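Local coordinates for protein sorbitol dehydrogenase (Gluconobacter oxydans, PDB 5ITG) that probably oxidises sorbitol to L-sorbose as an NADP(H)-linked dehydrogenase with a Rossmann fold and a helical C-terminal domain, at residues 351-354 with 355-359; 291-294 with 295-299; 475-478 with 479-483; 407-410 with 411-414; 31-34 with 35-39. One frame throughout, in Å; residues are numbered along the deposited sequence.

Contact 1 (351-354 with 355-359)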
loop_
_atom_site.group_PDB
_atom_site.type_symbol
_atom_site.label_atom_id
_atom_site.label_comp_id
_atom_site.label_asym_id
_atom_site.label_seq_id
_atom_site.Cartn_x
_atom_site.Cartn_y
_atom_site.Cartn_z
ATOM N N GLU A 351 19.143 -8.413 -5.176
ATOM C CA GLU A 351 18.899 -9.649 -5.907
ATOM C C GLU A 351 17.834 -10.473 -5.209
ATOM O O GLU A 351 17.041 -11.153 -5.861
ATOM C CB GLU A 351 20.186 -10.464 -6.033
ATOM C CG GLU A 351 21.294 -9.736 -6.763
ATOM C CD GLU A 351 22.389 -9.244 -5.831
ATOM O OE1 GLU A 351 22.151 -8.299 -5.022
ATOM O OE2 GLU A 351 23.493 -9.819 -5.913
ATOM N N GLY A 352 17.832 -10.418 -3.880
ATOM C CA GLY A 352 16.837 -11.141 -3.108
ATOM C C GLY A 352 15.496 -10.454 -3.302
ATOM O O GLY A 352 14.452 -11.101 -3.339
ATOM N N TYR A 353 15.518 -9.131 -3.424
ATOM C CA TYR A 353 14.278 -8.399 -3.632
ATOM C C TYR A 353 13.731 -8.783 -5.003
ATOM O O TYR A 353 12.534 -9.018 -5.165
ATOM C CB TYR A 353 14.503 -6.889 -3.588
ATOM C CG TYR A 353 13.189 -6.126 -3.491
ATOM C CD1 TYR A 353 12.509 -6.026 -2.281
ATOM C CD2 TYR A 353 12.605 -5.564 -4.621
ATOM C CE1 TYR A 353 11.263 -5.381 -2.198
ATOM C CE2 TYR A 353 11.370 -4.921 -4.557
ATOM C CZ TYR A 353 10.707 -4.833 -3.346
ATOM O OH TYR A 353 9.489 -4.199 -3.294
ATOM N N ARG A 354 14.624 -8.830 -5.986
ATOM C CA ARG A 354 14.266 -9.207 -7.353
ATOM C C ARG A 354 13.566 -10.562 -7.326
ATOM O O ARG A 354 12.525 -10.750 -7.959
ATOM C CB ARG A 354 15.527 -9.303 -8.219
ATOM C CG ARG A 354 15.320 -9.928 -9.595
ATOM C CD ARG A 354 16.649 -10.487 -10.119
ATOM N NE ARG A 354 17.083 -11.660 -9.359
ATOM C CZ ARG A 354 18.337 -12.104 -9.300
ATOM N NH1 ARG A 354 19.311 -11.473 -9.950
ATOM N NH2 ARG A 354 18.620 -13.193 -8.598
ATOM N N ASP A 355 14.140 -11.507 -6.589
ATOM C CA ASP A 355 13.550 -12.833 -6.499
ATOM C C ASP A 355 12.138 -12.779 -5.930
ATOM O O ASP A 355 11.251 -13.485 -6.411
ATOM C CB ASP A 355 14.424 -13.760 -5.649
ATOM C CG ASP A 355 15.750 -14.080 -6.318
ATOM O OD1 ASP A 355 15.822 -13.982 -7.563
ATOM O OD2 ASP A 355 16.713 -14.441 -5.607
ATOM N N SER A 356 11.920 -11.942 -4.920
ATOM C CA SER A 356 10.588 -11.834 -4.324
ATOM C C SER A 356 9.588 -11.210 -5.297
ATOM O O SER A 356 8.421 -11.599 -5.330
ATOM C CB SER A 356 10.627 -11.009 -3.032
ATOM O OG SER A 356 10.931 -9.647 -3.289
ATOM N N VAL A 357 10.034 -10.238 -6.084
ATOM C CA VAL A 357 9.136 -9.606 -7.045
ATOM C C VAL A 357 8.622 -10.670 -8.006
ATOM O O VAL A 357 7.419 -10.787 -8.231
ATOM C CB VAL A 357 9.855 -8.473 -7.820
ATOM C CG1 VAL A 357 9.086 -8.124 -9.097
ATOM C CG2 VAL A 357 9.966 -7.234 -6.912
ATOM N N ILE A 358 9.542 -11.465 -8.541
ATOM C CA ILE A 358 9.191 -12.528 -9.478
ATOM C C ILE A 358 8.237 -13.547 -8.843
ATOM O O ILE A 358 7.206 -13.889 -9.419
ATOM C CB ILE A 358 10.458 -13.263 -9.960
ATOM C CG1 ILE A 358 11.405 -12.272 -10.642
ATOM C CG2 ILE A 358 10.081 -14.407 -10.897
ATOM C CD1 ILE A 358 10.789 -11.546 -11.800
ATOM N N SER A 359 8.584 -14.019 -7.652
ATOM C CA SER A 359 7.765 -14.999 -6.944
ATOM C C SER A 359 6.357 -14.491 -6.651
ATOM O O SER A 359 5.373 -15.217 -6.815
ATOM C CB SER A 359 8.450 -15.397 -5.634
ATOM O OG SER A 359 7.625 -16.283 -4.889
#
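Glu-351 opens the run with its carbonyl, whose O takes the amide N of Asp-355 at 3.0 Å, the first of four successive i to i+4 backbone bonds within helix 350-361. Glu-351 CB lies over one face of the Arg-354 guanidinium, toward the rim. Gly-352 contributes backbone alone, O accepting from Ser-356 N at 3.1 Å. At Tyr-353 the carbonyl is gripped twice: Val-357 N reaches O at 2.9 Å, and the hydroxyl OG of Ser-356 donates to the same O over a short 2.5 Å. Ser-356 OG sits between its own N and carbonyl carbon (chi1 68°), which folds the hydroxyl back onto the preceding turn and over one face of the Tyr-353 ring. That ring also touches Val-357, CE2 to CG2 3.6 Å, the two side chains slanting past each other. Arg-354 runs alongside Asp-355, and a bend at chi3 presents its guanidinium edge. NE and NH2 both donate to Asp-355 OD1, at 3.2 and 3.1 Å; OD1 lies in the guanidinium plane, but both nitrogens approach one face of the carboxylate, whose plane is turned by 48°. NH1 bonds Asn-335 OD1, so two partners limit rotation of the group. Tyr-353 and Val-357 pack on Leu-298 of helix 288-312, whereas Arg-354 and Ile-358 lean on Leu-334 and Leu-330 of helix 324-338, leaving helix 350-361 in contact with both.

Contact 2 (291-294 with 295-299)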
loop_
_atom_site.group_PDB
_atom_site.type_symbol
_atom_site.label_atom_id
_atom_site.label_comp_id
_atom_site.label_asym_id
_atom_site.label_seq_id
_atom_site.Cartn_x
_atom_site.Cartn_y
_atom_site.Cartn_z
ATOM N N GLU A 291 11.650 3.052 -0.102
ATOM C CA GLU A 291 10.519 3.432 -0.958
ATOM C C GLU A 291 10.919 3.332 -2.427
ATOM O O GLU A 291 10.127 2.885 -3.268
ATOM C CB GLU A 291 10.059 4.876 -0.685
ATOM C CG GLU A 291 9.429 5.116 0.680
ATOM C CD GLU A 291 8.655 6.433 0.745
ATOM O OE1 GLU A 291 9.150 7.446 0.203
ATOM O OE2 GLU A 291 7.558 6.456 1.343
ATOM N N TYR A 292 12.146 3.754 -2.741
ATOM C CA TYR A 292 12.606 3.705 -4.113
ATOM C C TYR A 292 12.927 2.306 -4.604
ATOM O O TYR A 292 12.841 2.047 -5.796
ATOM C CB TYR A 292 13.782 4.670 -4.329
ATOM C CG TYR A 292 13.266 6.090 -4.481
ATOM C CD1 TYR A 292 12.318 6.392 -5.461
ATOM C CD2 TYR A 292 13.642 7.100 -3.595
ATOM C CE1 TYR A 292 11.744 7.661 -5.553
ATOM C CE2 TYR A 292 13.071 8.383 -3.678
ATOM C CZ TYR A 292 12.116 8.648 -4.661
ATOM O OH TYR A 292 11.511 9.883 -4.732
ATOM N N VAL A 293 13.288 1.400 -3.699
ATOM C CA VAL A 293 13.533 0.020 -4.112
ATOM C C VAL A 293 12.179 -0.530 -4.586
ATOM O O VAL A 293 12.074 -1.151 -5.647
ATOM C CB VAL A 293 14.016 -0.863 -2.944
ATOM C CG1 VAL A 293 13.986 -2.345 -3.370
ATOM C CG2 VAL A 293 15.433 -0.463 -2.539
ATOM N N LYS A 294 11.140 -0.287 -3.795
ATOM C CA LYS A 294 9.801 -0.761 -4.138
ATOM C C LYS A 294 9.314 -0.122 -5.435
ATOM O O LYS A 294 8.793 -0.803 -6.330
ATOM C CB LYS A 294 8.834 -0.444 -3.006
ATOM C CG LYS A 294 7.466 -1.082 -3.169
ATOM C CD LYS A 294 6.563 -0.681 -2.022
ATOM C CE LYS A 294 5.122 -1.010 -2.315
ATOM N NZ LYS A 294 4.215 -0.339 -1.340
ATOM N N ILE A 295 9.491 1.189 -5.542
ATOM C CA ILE A 295 9.069 1.915 -6.736
ATOM C C ILE A 295 9.809 1.478 -8.006
ATOM O O ILE A 295 9.190 1.173 -9.034
ATOM C CB ILE A 295 9.283 3.440 -6.549
ATOM C CG1 ILE A 295 8.275 3.984 -5.532
ATOM C CG2 ILE A 295 9.143 4.173 -7.885
ATOM C CD1 ILE A 295 8.567 5.410 -5.119
ATOM N N ARG A 296 11.137 1.421 -7.925
ATOM C CA ARG A 296 11.936 1.108 -9.100
ATOM C C ARG A 296 12.142 -0.355 -9.469
ATOM O O ARG A 296 12.624 -0.649 -10.573
ATOM C CB ARG A 296 13.288 1.823 -8.992
ATOM C CG ARG A 296 13.149 3.357 -8.912
ATOM C CD ARG A 296 14.511 4.031 -8.835
ATOM N NE ARG A 296 15.330 3.641 -9.971
ATOM C CZ ARG A 296 16.664 3.655 -9.983
ATOM N NH1 ARG A 296 17.349 4.046 -8.907
ATOM N NH2 ARG A 296 17.313 3.258 -11.069
HETATM N N MSE A 297 11.795 -1.263 -8.563
HETATM C CA MSE A 297 11.908 -2.693 -8.846
HETATM C C MSE A 297 10.536 -3.380 -8.886
HETATM O O MSE A 297 10.210 -4.020 -9.877
HETATM C CB MSE A 297 12.817 -3.378 -7.823
HETATM C CG MSE A 297 14.293 -3.016 -7.993
HETATM SE SE MSE A 297 15.425 -4.076 -6.862
HETATM C CE MSE A 297 15.275 -5.751 -7.838
ATOM N N LEU A 298 9.726 -3.237 -7.833
ATOM C CA LEU A 298 8.412 -3.884 -7.819
ATOM C C LEU A 298 7.418 -3.211 -8.767
ATOM O O LEU A 298 6.874 -3.858 -9.667
ATOM C CB LEU A 298 7.818 -3.912 -6.403
ATOM C CG LEU A 298 6.431 -4.575 -6.295
ATOM C CD1 LEU A 298 6.568 -6.068 -6.454
ATOM C CD2 LEU A 298 5.791 -4.254 -4.955
ATOM N N ASN A 299 7.186 -1.913 -8.568
ATOM C CA ASN A 299 6.246 -1.169 -9.405
ATOM C C ASN A 299 6.727 -1.075 -10.854
ATOM O O ASN A 299 5.958 -1.302 -11.794
ATOM C CB ASN A 299 6.019 0.238 -8.822
ATOM C CG ASN A 299 5.510 0.204 -7.387
ATOM O OD1 ASN A 299 4.795 -0.720 -6.985
ATOM N ND2 ASN A 299 5.861 1.219 -6.614
#
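Lys-294 O receives two backbone amides from the following turn, and they are unequal. Asn-299 N makes the straight bond, 3.0 Å to Lys-294 O with an N-H...O angle of 170° and nearly in line with the carbonyl; Leu-298 N, at a similar distance, points badly (122°) and its bond is weak. The i to i+5 partner has thus largely displaced the usual i to i+4 one. Before this point the helix is regular, with Arg-296 N on Tyr-292 O at 2.8 Å and Ile-295 N on Glu-291 O at 2.9 Å; the bond of Met-297 N to Val-293 O is already bent, at 136°. Three pairs of side chains touch along this stretch. Tyr-292 and Ile-295 run side by side, ring atom CD1 of the tyrosine 3.9 Å from CD1 of the isoleucine. Ile-295 CG1, anti to its carbonyl carbon, drops to 3.1 Å from Glu-291 O. Val-293 CG1 lies 4.2 Å from SE of selenomethionine Met-297, and Lys-294 CG is 4.0 Å from Leu-298 CD2. Beyond CG the lysine is extended and its NZ bonds Val-228 O, while the Arg-296 guanidinium reaches Thr-341 O and Thr-388 OG1. The widened turn 295-299 is a pi-type turn set into the long helix 288-312 of the mannitol dehydrogenase C-terminal domain.

Contact 3 (475-478 with 479-483)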
loop_
_atom_site.group_PDB
_atom_site.type_symbol
_atom_site.label_atom_id
_atom_site.label_comp_id
_atom_site.label_asym_id
_atom_site.label_seq_id
_atom_site.Cartn_x
_atom_site.Cartn_y
_atom_site.Cartn_z
ATOM N N ARG A 475 5.412 -3.927 -34.250
ATOM C CA ARG A 475 4.222 -3.889 -35.082
ATOM C C ARG A 475 4.248 -4.896 -36.227
ATOM O O ARG A 475 3.215 -5.453 -36.587
ATOM C CB ARG A 475 3.991 -2.487 -35.644
ATOM C CG ARG A 475 2.594 -2.327 -36.233
ATOM C CD ARG A 475 2.262 -0.891 -36.486
ATOM N NE ARG A 475 2.396 -0.080 -35.282
ATOM C CZ ARG A 475 2.172 1.228 -35.256
ATOM N NH1 ARG A 475 1.799 1.851 -36.365
ATOM N NH2 ARG A 475 2.347 1.915 -34.139
ATOM N N GLU A 476 5.424 -5.139 -36.787
ATOM C CA GLU A 476 5.535 -6.070 -37.898
ATOM C C GLU A 476 5.724 -7.531 -37.493
ATOM O O GLU A 476 5.038 -8.406 -38.019
ATOM C CB GLU A 476 6.676 -5.640 -38.825
ATOM C CG GLU A 476 6.936 -6.587 -39.979
ATOM C CD GLU A 476 7.878 -6.001 -41.013
ATOM O OE1 GLU A 476 7.513 -4.978 -41.634
ATOM O OE2 GLU A 476 8.980 -6.558 -41.204
ATOM N N LYS A 477 6.626 -7.791 -36.549
ATOM C CA LYS A 477 6.918 -9.161 -36.124
ATOM C C LYS A 477 6.375 -9.581 -34.750
ATOM O O LYS A 477 6.560 -10.730 -34.340
ATOM C CB LYS A 477 8.435 -9.390 -36.137
ATOM C CG LYS A 477 9.186 -8.667 -37.252
ATOM C CD LYS A 477 8.965 -9.296 -38.611
ATOM C CE LYS A 477 9.635 -10.655 -38.713
ATOM N NZ LYS A 477 9.467 -11.249 -40.073
ATOM N N GLY A 478 5.718 -8.670 -34.035
ATOM C CA GLY A 478 5.189 -9.015 -32.722
ATOM C C GLY A 478 6.134 -8.585 -31.611
ATOM O O GLY A 478 7.337 -8.478 -31.821
ATOM N N VAL A 479 5.608 -8.364 -30.414
ATOM C CA VAL A 479 6.447 -7.901 -29.312
ATOM C C VAL A 479 7.664 -8.755 -28.943
ATOM O O VAL A 479 8.744 -8.221 -28.724
ATOM C CB VAL A 479 5.604 -7.643 -28.042
ATOM C CG1 VAL A 479 4.999 -8.937 -27.529
ATOM C CG2 VAL A 479 6.470 -6.979 -26.982
ATOM N N LYS A 480 7.518 -10.073 -28.882
ATOM C CA LYS A 480 8.663 -10.897 -28.509
ATOM C C LYS A 480 9.854 -10.734 -29.442
ATOM O O LYS A 480 11.003 -10.856 -29.020
ATOM C CB LYS A 480 8.262 -12.367 -28.418
ATOM C CG LYS A 480 7.298 -12.654 -27.290
ATOM C CD LYS A 480 7.071 -14.142 -27.131
ATOM C CE LYS A 480 6.296 -14.438 -25.857
ATOM N NZ LYS A 480 6.231 -15.908 -25.651
ATOM N N ALA A 481 9.579 -10.442 -30.707
ATOM C CA ALA A 481 10.638 -10.258 -31.690
ATOM C C ALA A 481 11.498 -9.029 -31.375
ATOM O O ALA A 481 12.634 -8.927 -31.831
ATOM C CB ALA A 481 10.031 -10.122 -33.082
ATOM N N ALA A 482 10.962 -8.107 -30.581
ATOM C CA ALA A 482 11.678 -6.882 -30.241
ATOM C C ALA A 482 12.449 -6.927 -28.920
ATOM O O ALA A 482 13.152 -5.976 -28.577
ATOM C CB ALA A 482 10.699 -5.702 -30.234
ATOM N N ILE A 483 12.320 -8.027 -28.187
ATOM C CA ILE A 483 13.004 -8.183 -26.908
ATOM C C ILE A 483 14.520 -8.276 -27.090
ATOM O O ILE A 483 15.009 -9.133 -27.825
ATOM C CB ILE A 483 12.533 -9.459 -26.174
ATOM C CG1 ILE A 483 11.067 -9.316 -25.770
ATOM C CG2 ILE A 483 13.444 -9.734 -24.961
ATOM C CD1 ILE A 483 10.487 -10.548 -25.095
#
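Between Gly-478 and Ala-481 runs one polar link, the amide N of Ala-481 reaching Gly-478 O at 3.2 Å with an N-H...O angle of 133°; it is weak. The bond spans three residues, and the chain repeats this tighter pattern beyond it, Ala-482 N meeting Val-479 O at 2.9 Å and Ile-483 N meeting Lys-480 O at 3.2 Å. The chain leaves the helix at Gly-478, whose phi is positive (97°), a backbone shape in which a CB would press on the carbonyl O of Lys-477, so glycine suits the position. The apolar part is small. Ala-481 CB points back at helix 461-477 and rests 3.5 Å from Lys-477 CB, while also lying 3.4 Å from Gly-478 O. Lys-477 gives little more than this CB: its chain bends at chi2 and chi3 and carries the amine away from the turn. The Val-479 side chain packs outside the turn, on Phe-404, Pro-308 and Val-312. Charged and polar partners also lie beyond the turn: Val-479 N bonds Glu-418 OE2, and Lys-480 NZ forms salt bridges with Asp-323 and Glu-325. With one weak bond and one methyl contact across it, the reversal after helix 461-477 seems to owe its shape mainly to the glycine backbone and to these outside partners.

Contact 4 (407-410 with 411-414)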
loop_
_atom_site.group_PDB
_atom_site.type_symbol
_atom_site.label_atom_id
_atom_site.label_comp_id
_atom_site.label_asym_id
_atom_site.label_seq_id
_atom_site.Cartn_x
_atom_site.Cartn_y
_atom_site.Cartn_z
ATOM N N ALA A 407 8.745 1.336 -25.966
ATOM C CA ALA A 407 8.133 0.938 -27.232
ATOM C C ALA A 407 6.916 0.048 -26.999
ATOM O O ALA A 407 5.928 0.132 -27.735
ATOM C CB ALA A 407 9.156 0.212 -28.105
ATOM N N SER A 408 6.996 -0.803 -25.978
ATOM C CA SER A 408 5.906 -1.710 -25.630
ATOM C C SER A 408 4.718 -0.919 -25.103
ATOM O O SER A 408 3.567 -1.196 -25.451
ATOM C CB SER A 408 6.365 -2.717 -24.566
ATOM O OG SER A 408 7.231 -3.684 -25.131
ATOM N N TYR A 409 5.001 0.059 -24.251
ATOM C CA TYR A 409 3.962 0.913 -23.702
ATOM C C TYR A 409 3.245 1.630 -24.854
ATOM O O TYR A 409 2.011 1.631 -24.926
ATOM C CB TYR A 409 4.574 1.945 -22.744
ATOM C CG TYR A 409 3.594 3.006 -22.282
ATOM C CD1 TYR A 409 2.503 2.679 -21.481
ATOM C CD2 TYR A 409 3.749 4.335 -22.672
ATOM C CE1 TYR A 409 1.578 3.656 -21.080
ATOM C CE2 TYR A 409 2.837 5.317 -22.276
ATOM C CZ TYR A 409 1.755 4.971 -21.484
ATOM O OH TYR A 409 0.845 5.940 -21.105
ATOM N N LEU A 410 4.020 2.229 -25.752
ATOM C CA LEU A 410 3.450 2.957 -26.884
ATOM C C LEU A 410 2.627 2.072 -27.816
ATOM O O LEU A 410 1.578 2.488 -28.309
ATOM C CB LEU A 410 4.557 3.668 -27.670
ATOM C CG LEU A 410 5.188 4.811 -26.867
ATOM C CD1 LEU A 410 6.284 5.492 -27.676
ATOM C CD2 LEU A 410 4.094 5.804 -26.478
ATOM N N GLU A 411 3.096 0.855 -28.062
ATOM C CA GLU A 411 2.352 -0.057 -28.917
ATOM C C GLU A 411 1.106 -0.576 -28.191
ATOM O O GLU A 411 0.055 -0.763 -28.805
ATOM C CB GLU A 411 3.251 -1.209 -29.368
ATOM C CG GLU A 411 4.280 -0.780 -30.411
ATOM C CD GLU A 411 3.624 -0.248 -31.683
ATOM O OE1 GLU A 411 2.843 -1.001 -32.302
ATOM O OE2 GLU A 411 3.891 0.917 -32.066
HETATM N N MSE A 412 1.215 -0.784 -26.879
HETATM C CA MSE A 412 0.085 -1.269 -26.084
HETATM C C MSE A 412 -1.061 -0.258 -26.161
HETATM O O MSE A 412 -2.238 -0.621 -26.219
HETATM C CB MSE A 412 0.516 -1.469 -24.621
HETATM C CG MSE A 412 -0.586 -1.946 -23.674
HETATM SE SE MSE A 412 -1.740 -0.523 -22.992
HETATM C CE MSE A 412 -0.413 0.516 -21.998
ATOM N N LEU A 413 -0.702 1.020 -26.178
ATOM C CA LEU A 413 -1.687 2.098 -26.239
ATOM C C LEU A 413 -2.618 2.024 -27.457
ATOM O O LEU A 413 -3.748 2.519 -27.409
ATOM C CB LEU A 413 -0.961 3.450 -26.225
ATOM C CG LEU A 413 -0.960 4.323 -24.962
ATOM C CD1 LEU A 413 -0.949 3.486 -23.706
ATOM C CD2 LEU A 413 0.243 5.257 -25.018
ATOM N N ARG A 414 -2.155 1.402 -28.538
ATOM C CA ARG A 414 -2.960 1.300 -29.754
ATOM C C ARG A 414 -4.235 0.469 -29.591
ATOM O O ARG A 414 -5.148 0.557 -30.415
ATOM C CB ARG A 414 -2.100 0.780 -30.907
ATOM C CG ARG A 414 -0.997 1.768 -31.292
ATOM C CD ARG A 414 -0.044 1.236 -32.354
ATOM N NE ARG A 414 -0.451 1.592 -33.712
ATOM C CZ ARG A 414 -1.214 0.838 -34.494
ATOM N NH1 ARG A 414 -1.661 -0.331 -34.059
ATOM N NH2 ARG A 414 -1.535 1.257 -35.710
#
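Leu-413 folds back over Tyr-409, one turn earlier in the chain. Its CB starts 3.4 Å from Leu-410 O, and CG comes next to Tyr-409 O, which also accepts the amide N of Leu-413 at 3.0 Å. From CG the two methyls spread across the phenol ring. CD1 lies 3.6 Å from Tyr-409 CE1 in an off-centre CH-pi contact, 29° from the ring normal, while CD2 sits over the ring face at 3.8 Å from Tyr-409 CE2. CD2 also touches Leu-410, 4.2 Å from its CD2. This spread comes with chi1 at -105° and chi2 at 34°, both away from staggered values, which may mean strain or an imperfectly placed side chain. Selenomethionine Met-412 brings a third methyl to the ring: bent at chi2 and chi3, its chain carries CE to 3.7 Å from Tyr-409 CD1, and the two side chains meet at a slant. On another side of the helix Glu-411 CG lies 3.3 Å from Ala-407 O, and the carboxylate beyond it forms salt bridges with Arg-471 and Arg-475. Tyr-409 OH bonds Glu-427 and Tyr-430, so polar partners hold the ring's far end. This part of helix 400-412 touches helix 288-312 through Met-412 on Phe-307 and Ile-310, and helix 461-477 through Ala-407 on Leu-470.

Contact 5 (31-34 with 35-39)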
loop_
_atom_site.group_PDB
_atom_site.type_symbol
_atom_site.label_atom_id
_atom_site.label_comp_id
_atom_site.label_asym_id
_atom_site.label_seq_id
_atom_site.Cartn_x
_atom_site.Cartn_y
_atom_site.Cartn_z
ATOM N N PHE A 31 -7.395 3.745 13.617
ATOM C CA PHE A 31 -8.511 4.328 12.878
ATOM C C PHE A 31 -8.601 3.693 11.490
ATOM O O PHE A 31 -7.631 3.696 10.740
ATOM C CB PHE A 31 -8.316 5.840 12.731
ATOM C CG PHE A 31 -8.716 6.631 13.949
ATOM C CD1 PHE A 31 -10.054 6.929 14.189
ATOM C CD2 PHE A 31 -7.756 7.076 14.855
ATOM C CE1 PHE A 31 -10.437 7.663 15.316
ATOM C CE2 PHE A 31 -8.128 7.811 15.988
ATOM C CZ PHE A 31 -9.475 8.104 16.217
ATOM N N GLY A 32 -9.772 3.162 11.153
ATOM C CA GLY A 32 -9.957 2.536 9.857
ATOM C C GLY A 32 -9.577 1.066 9.885
ATOM O O GLY A 32 -8.495 0.688 9.432
ATOM N N VAL A 33 -10.471 0.233 10.417
ATOM C CA VAL A 33 -10.215 -1.199 10.516
ATOM C C VAL A 33 -10.570 -1.932 9.225
ATOM O O VAL A 33 -11.621 -2.571 9.125
ATOM C CB VAL A 33 -10.998 -1.816 11.696
ATOM C CG1 VAL A 33 -10.729 -3.314 11.797
ATOM C CG2 VAL A 33 -10.587 -1.136 12.980
ATOM N N GLY A 34 -9.681 -1.830 8.242
ATOM C CA GLY A 34 -9.891 -2.485 6.965
ATOM C C GLY A 34 -9.043 -3.736 6.850
ATOM O O GLY A 34 -8.269 -4.065 7.757
ATOM N N ASN A 35 -9.174 -4.431 5.725
ATOM C CA ASN A 35 -8.444 -5.662 5.498
ATOM C C ASN A 35 -6.930 -5.537 5.591
ATOM O O ASN A 35 -6.278 -6.392 6.182
ATOM C CB ASN A 35 -8.798 -6.249 4.135
ATOM C CG ASN A 35 -10.268 -6.544 3.996
ATOM O OD1 ASN A 35 -10.917 -6.971 4.948
ATOM N ND2 ASN A 35 -10.804 -6.330 2.797
ATOM N N PHE A 36 -6.369 -4.486 5.003
ATOM C CA PHE A 36 -4.924 -4.322 5.035
ATOM C C PHE A 36 -4.398 -4.258 6.466
ATOM O O PHE A 36 -3.419 -4.932 6.811
ATOM C CB PHE A 36 -4.505 -3.063 4.276
ATOM C CG PHE A 36 -3.017 -2.893 4.191
ATOM C CD1 PHE A 36 -2.244 -3.821 3.503
ATOM C CD2 PHE A 36 -2.382 -1.837 4.832
ATOM C CE1 PHE A 36 -0.854 -3.698 3.458
ATOM C CE2 PHE A 36 -0.995 -1.706 4.794
ATOM C CZ PHE A 36 -0.231 -2.639 4.107
ATOM N N PHE A 37 -5.046 -3.441 7.291
ATOM C CA PHE A 37 -4.664 -3.290 8.694
ATOM C C PHE A 37 -4.682 -4.645 9.389
ATOM O O PHE A 37 -3.738 -5.021 10.082
ATOM C CB PHE A 37 -5.642 -2.351 9.424
ATOM C CG PHE A 37 -5.716 -2.600 10.912
ATOM C CD1 PHE A 37 -4.670 -2.224 11.746
ATOM C CD2 PHE A 37 -6.797 -3.284 11.464
ATOM C CE1 PHE A 37 -4.696 -2.530 13.113
ATOM C CE2 PHE A 37 -6.833 -3.598 12.833
ATOM C CZ PHE A 37 -5.780 -3.220 13.655
ATOM N N ARG A 38 -5.770 -5.377 9.193
ATOM C CA ARG A 38 -5.939 -6.675 9.826
ATOM C C ARG A 38 -4.929 -7.742 9.393
ATOM O O ARG A 38 -4.649 -8.670 10.155
ATOM C CB ARG A 38 -7.364 -7.157 9.586
ATOM C CG ARG A 38 -8.410 -6.240 10.195
ATOM C CD ARG A 38 -9.776 -6.557 9.616
ATOM N NE ARG A 38 -10.126 -7.937 9.897
ATOM C CZ ARG A 38 -10.953 -8.675 9.165
ATOM N NH1 ARG A 38 -11.534 -8.176 8.084
ATOM N NH2 ARG A 38 -11.189 -9.927 9.524
ATOM N N ALA A 39 -4.379 -7.605 8.186
ATOM C CA ALA A 39 -3.412 -8.574 7.665
ATOM C C ALA A 39 -1.969 -8.081 7.713
ATOM O O ALA A 39 -1.036 -8.842 7.447
ATOM C CB ALA A 39 -3.779 -8.945 6.225
HETATM O O HOH W 1 -6.946 -1.258 6.609
#
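With CG1 of Val-33 (chi1 180°) and CG of Phe-37 (chi1 155°) both anti to the backbone N, the two side chains meet obliquely, CD2 of Phe-37 lying 3.9 Å from Val-33 CG1. The setting is the glycine-rich turn after strand 26-31 of the Rossmann domain, a beta-alpha connection which in this fold usually lies beside the dinucleotide, so it probably borders the cofactor site. Gly-32 takes positive phi, Val-33 is the centre of an inverse gamma turn, and Gly-34 is the N-cap of helix 35-39. Gly-34 O starts the helical bonding, accepting Arg-38 N at 3.2 Å in the carbonyl plane (N-H...O angle 165°). The same oxygen lies near the plane of the Phe-37 ring, at its edge, and 3.3 Å from Arg-38 CG. Val-33 CG1 is also 4.0 Å from Arg-38 CD, the two side chains crossing at about a right angle; farther out the guanidinium bonds Leu-253 O and makes a cation-pi contact with Tyr-82. A water at the helix start accepts from Phe-37 N at 3.0 Å and, weakly, from Gly-34 N at 3.2 Å.

The chain meets contact 5 first, where strand 26-31 turns into helix 35-39 of the Rossmann domain; contacts 2, 1, 4 and 3 follow in that order. Each closes only a turn of its own, so none nests in or crosses another. Contacts 2 and 1 touch as neighbouring helices 288-312 and 350-361: Tyr-353 OH packs against Lys-294 CA, and CE of selenomethionine Met-297 meets Arg-354 CB at 3.6 Å. Farther out, the salt bridge between contacts 4 and 3 ties helix 400-412 to helix 461-477, and the turn after the latter adds Val-479 CG2 against Ser-408 OG. Contact 5 stands apart, its nearest atoms about 7 Å from contact 2.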